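Local structure of methionine gamma-lyase (Trichomonas vaginalis, 1PFF) at residues 209-214 with 223-228. The protein belongs to the Cys/Met metabolism family of pyridoxal-phosphate-dependent enzymes, within the larger aminotransferase-like clan. Numbering follows the deposited sequence.
Sequences KVAEFL and VYYPGL. With EDO (1,2-ethanediol), chain I.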
loop_
_atom_site.group_PDB
_atom_site.type_symbol
_atom_site.label_atom_id
_atom_site.label_comp_id
_atom_site.label_asym_id
_atom_site.label_seq_id
_atom_site.Cartn_x
_atom_site.Cartn_y
_atom_site.Cartn_z
ATOM N N LYS A 209 32.648 -4.030 17.518
ATOM C CA LYS A 209 32.803 -3.460 18.858
ATOM C C LYS A 209 32.112 -4.295 19.932
ATOM O O LYS A 209 32.703 -4.557 20.981
ATOM C CB LYS A 209 32.293 -2.014 18.900
ATOM C CG LYS A 209 33.081 -1.052 18.013
ATOM C CD LYS A 209 34.401 -0.655 18.656
ATOM C CE LYS A 209 34.690 0.826 18.447
ATOM N NZ LYS A 209 34.971 1.502 19.754
ATOM N N VAL A 210 30.872 -4.712 19.654
ATOM C CA VAL A 210 30.114 -5.581 20.554
ATOM C C VAL A 210 30.854 -6.919 20.754
ATOM O O VAL A 210 31.011 -7.396 21.881
ATOM C CB VAL A 210 28.664 -5.785 20.054
ATOM C CG1 VAL A 210 27.915 -6.819 20.896
ATOM C CG2 VAL A 210 27.893 -4.456 20.058
ATOM N N ALA A 211 31.316 -7.509 19.655
ATOM C CA ALA A 211 32.030 -8.781 19.716
ATOM C C ALA A 211 33.263 -8.678 20.624
ATOM O O ALA A 211 33.521 -9.562 21.441
ATOM C CB ALA A 211 32.411 -9.257 18.308
ATOM N N GLU A 212 34.012 -7.588 20.497
ATOM C CA GLU A 212 35.196 -7.385 21.329
ATOM C C GLU A 212 34.837 -7.189 22.803
ATOM O O GLU A 212 35.526 -7.711 23.691
ATOM C CB GLU A 212 36.043 -6.229 20.786
ATOM C CG GLU A 212 36.713 -6.597 19.465
ATOM C CD GLU A 212 37.421 -5.434 18.796
ATOM O OE1 GLU A 212 38.147 -5.681 17.804
ATOM O OE2 GLU A 212 37.251 -4.285 19.248
ATOM N N PHE A 213 33.744 -6.471 23.061
ATOM C CA PHE A 213 33.261 -6.287 24.432
ATOM C C PHE A 213 32.896 -7.651 25.038
ATOM O O PHE A 213 33.267 -7.951 26.182
ATOM C CB PHE A 213 32.058 -5.322 24.485
ATOM C CG PHE A 213 31.088 -5.627 25.596
ATOM C CD1 PHE A 213 31.376 -5.255 26.906
ATOM C CD2 PHE A 213 29.906 -6.315 25.336
ATOM C CE1 PHE A 213 30.495 -5.561 27.952
ATOM C CE2 PHE A 213 29.020 -6.625 26.369
ATOM C CZ PHE A 213 29.318 -6.245 27.685
ATOM N N LEU A 214 32.184 -8.471 24.266
ATOM C CA LEU A 214 31.716 -9.773 24.744
ATOM C C LEU A 214 32.889 -10.719 24.977
ATOM O O LEU A 214 32.900 -11.479 25.956
ATOM C CB LEU A 214 30.729 -10.396 23.759
ATOM C CG LEU A 214 29.360 -9.734 23.547
ATOM C CD1 LEU A 214 28.719 -10.277 22.268
ATOM C CD2 LEU A 214 28.454 -9.955 24.745
ATOM N N VAL A 223 33.007 -16.569 22.118
ATOM C CA VAL A 223 32.288 -15.697 21.181
ATOM C C VAL A 223 32.501 -16.149 19.735
ATOM O O VAL A 223 33.626 -16.433 19.309
ATOM C CB VAL A 223 32.692 -14.202 21.323
ATOM C CG1 VAL A 223 31.913 -13.327 20.327
ATOM C CG2 VAL A 223 32.462 -13.723 22.750
ATOM N N TYR A 224 31.411 -16.230 18.989
ATOM C CA TYR A 224 31.472 -16.610 17.585
ATOM C C TYR A 224 31.204 -15.379 16.729
ATOM O O TYR A 224 30.076 -14.901 16.646
ATOM C CB TYR A 224 30.473 -17.734 17.297
ATOM C CG TYR A 224 30.603 -18.885 18.270
ATOM C CD1 TYR A 224 29.780 -18.975 19.398
ATOM C CD2 TYR A 224 31.559 -19.881 18.067
ATOM C CE1 TYR A 224 29.913 -20.038 20.301
ATOM C CE2 TYR A 224 31.700 -20.936 18.959
ATOM C CZ TYR A 224 30.879 -21.009 20.067
ATOM O OH TYR A 224 31.018 -22.058 20.943
ATOM N N TYR A 225 32.269 -14.829 16.152
ATOM C CA TYR A 225 32.169 -13.651 15.283
ATOM C C TYR A 225 33.347 -13.632 14.310
ATOM O O TYR A 225 34.506 -13.683 14.739
ATOM C CB TYR A 225 32.104 -12.345 16.095
ATOM C CG TYR A 225 31.910 -11.126 15.207
ATOM C CD1 TYR A 225 30.715 -10.938 14.505
ATOM C CD2 TYR A 225 32.932 -10.190 15.034
ATOM C CE1 TYR A 225 30.525 -9.832 13.662
ATOM C CE2 TYR A 225 32.755 -9.067 14.192
ATOM C CZ TYR A 225 31.551 -8.907 13.504
ATOM O OH TYR A 225 31.365 -7.817 12.685
ATOM N N PRO A 226 33.066 -13.611 13.006
ATOM C CA PRO A 226 34.127 -13.675 11.983
ATOM C C PRO A 226 35.240 -12.624 12.109
ATOM O O PRO A 226 36.364 -12.907 11.708
ATOM C CB PRO A 226 33.356 -13.504 10.670
ATOM C CG PRO A 226 32.002 -14.071 10.981
ATOM C CD PRO A 226 31.720 -13.605 12.397
ATOM N N GLY A 227 34.934 -11.461 12.679
ATOM C CA GLY A 227 35.914 -10.404 12.865
ATOM C C GLY A 227 36.920 -10.600 13.990
ATOM O O GLY A 227 37.891 -9.848 14.086
ATOM N N LEU A 228 36.694 -11.583 14.849
ATOM C CA LEU A 228 37.652 -11.890 15.922
ATOM C C LEU A 228 38.778 -12.774 15.389
ATOM O O LEU A 228 38.508 -13.786 14.735
ATOM C CB LEU A 228 36.969 -12.572 17.111
ATOM C CG LEU A 228 35.902 -11.777 17.870
ATOM C CD1 LEU A 228 35.279 -12.661 18.933
ATOM C CD2 LEU A 228 36.455 -10.479 18.487
HETATM C C1 EDO I . 35.229 -13.584 27.934
HETATM O O1 EDO I . 35.653 -14.307 29.077
HETATM C C2 EDO I . 34.890 -14.579 26.834
HETATM O O2 EDO I . 34.188 -13.967 25.767
#
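With CG of Tyr225 trans to its own backbone N (chi1 -176°), the phenol ring is set against helix 183-216, where it meets Ala211. The methyl of Ala211 touches the tyrosine along CB, CG and CD2, with CB 3.4 Å from Tyr225 CD2 and 3.8 Å from Tyr225 CB; it approaches the ring obliquely. Ala211 CA and Tyr225 CA are 6.6 Å apart, consistent with the small side chain of the alanine. About one turn further along the helix, Leu214 meets Val223 of the strand. CG1 of Val223 lies trans to the backbone N (chi1 -180°), which leaves CG2 as the branch that reaches Leu214, 3.9 Å from Leu214 CB.

Within this chain, strand 223-224 lies at the edge of the smaller sheet, and Tyr224 pairs through its backbone with Ala249 on strand 247-251. The contact thus joins the last turns of the long helix 183-216 to the sheet edge that follows it, in the C-terminal part of this PLP-dependent enzyme, whose family has the fold type I (aminotransferase-like) architecture. Leu214 also packs on Ile248 and Phe250 of the neighbouring strand, while the hydroxyl of Tyr225 is hydrogen-bonded to Gly245 O, which secures the far end of the ring.

Beyond the tyrosine the chain reverses in a type I beta turn, closed by Leu228 N to Tyr225 O at 3.0 Å. The turn brings Leu228 back to the helix, its CD2 4.2 Å from the methyl CB of Ala211 and 4.0 Å from Glu212 CG. Glu212 and Leu228 run past one another in opposite directions, and the carboxylate of Glu212 is hydrogen-bonded through OE1 to Gln208. Near Val223, O2 of a 1,2-ethanediol, probably from the crystallisation liquor, lies 2.8 Å from Leu214 O.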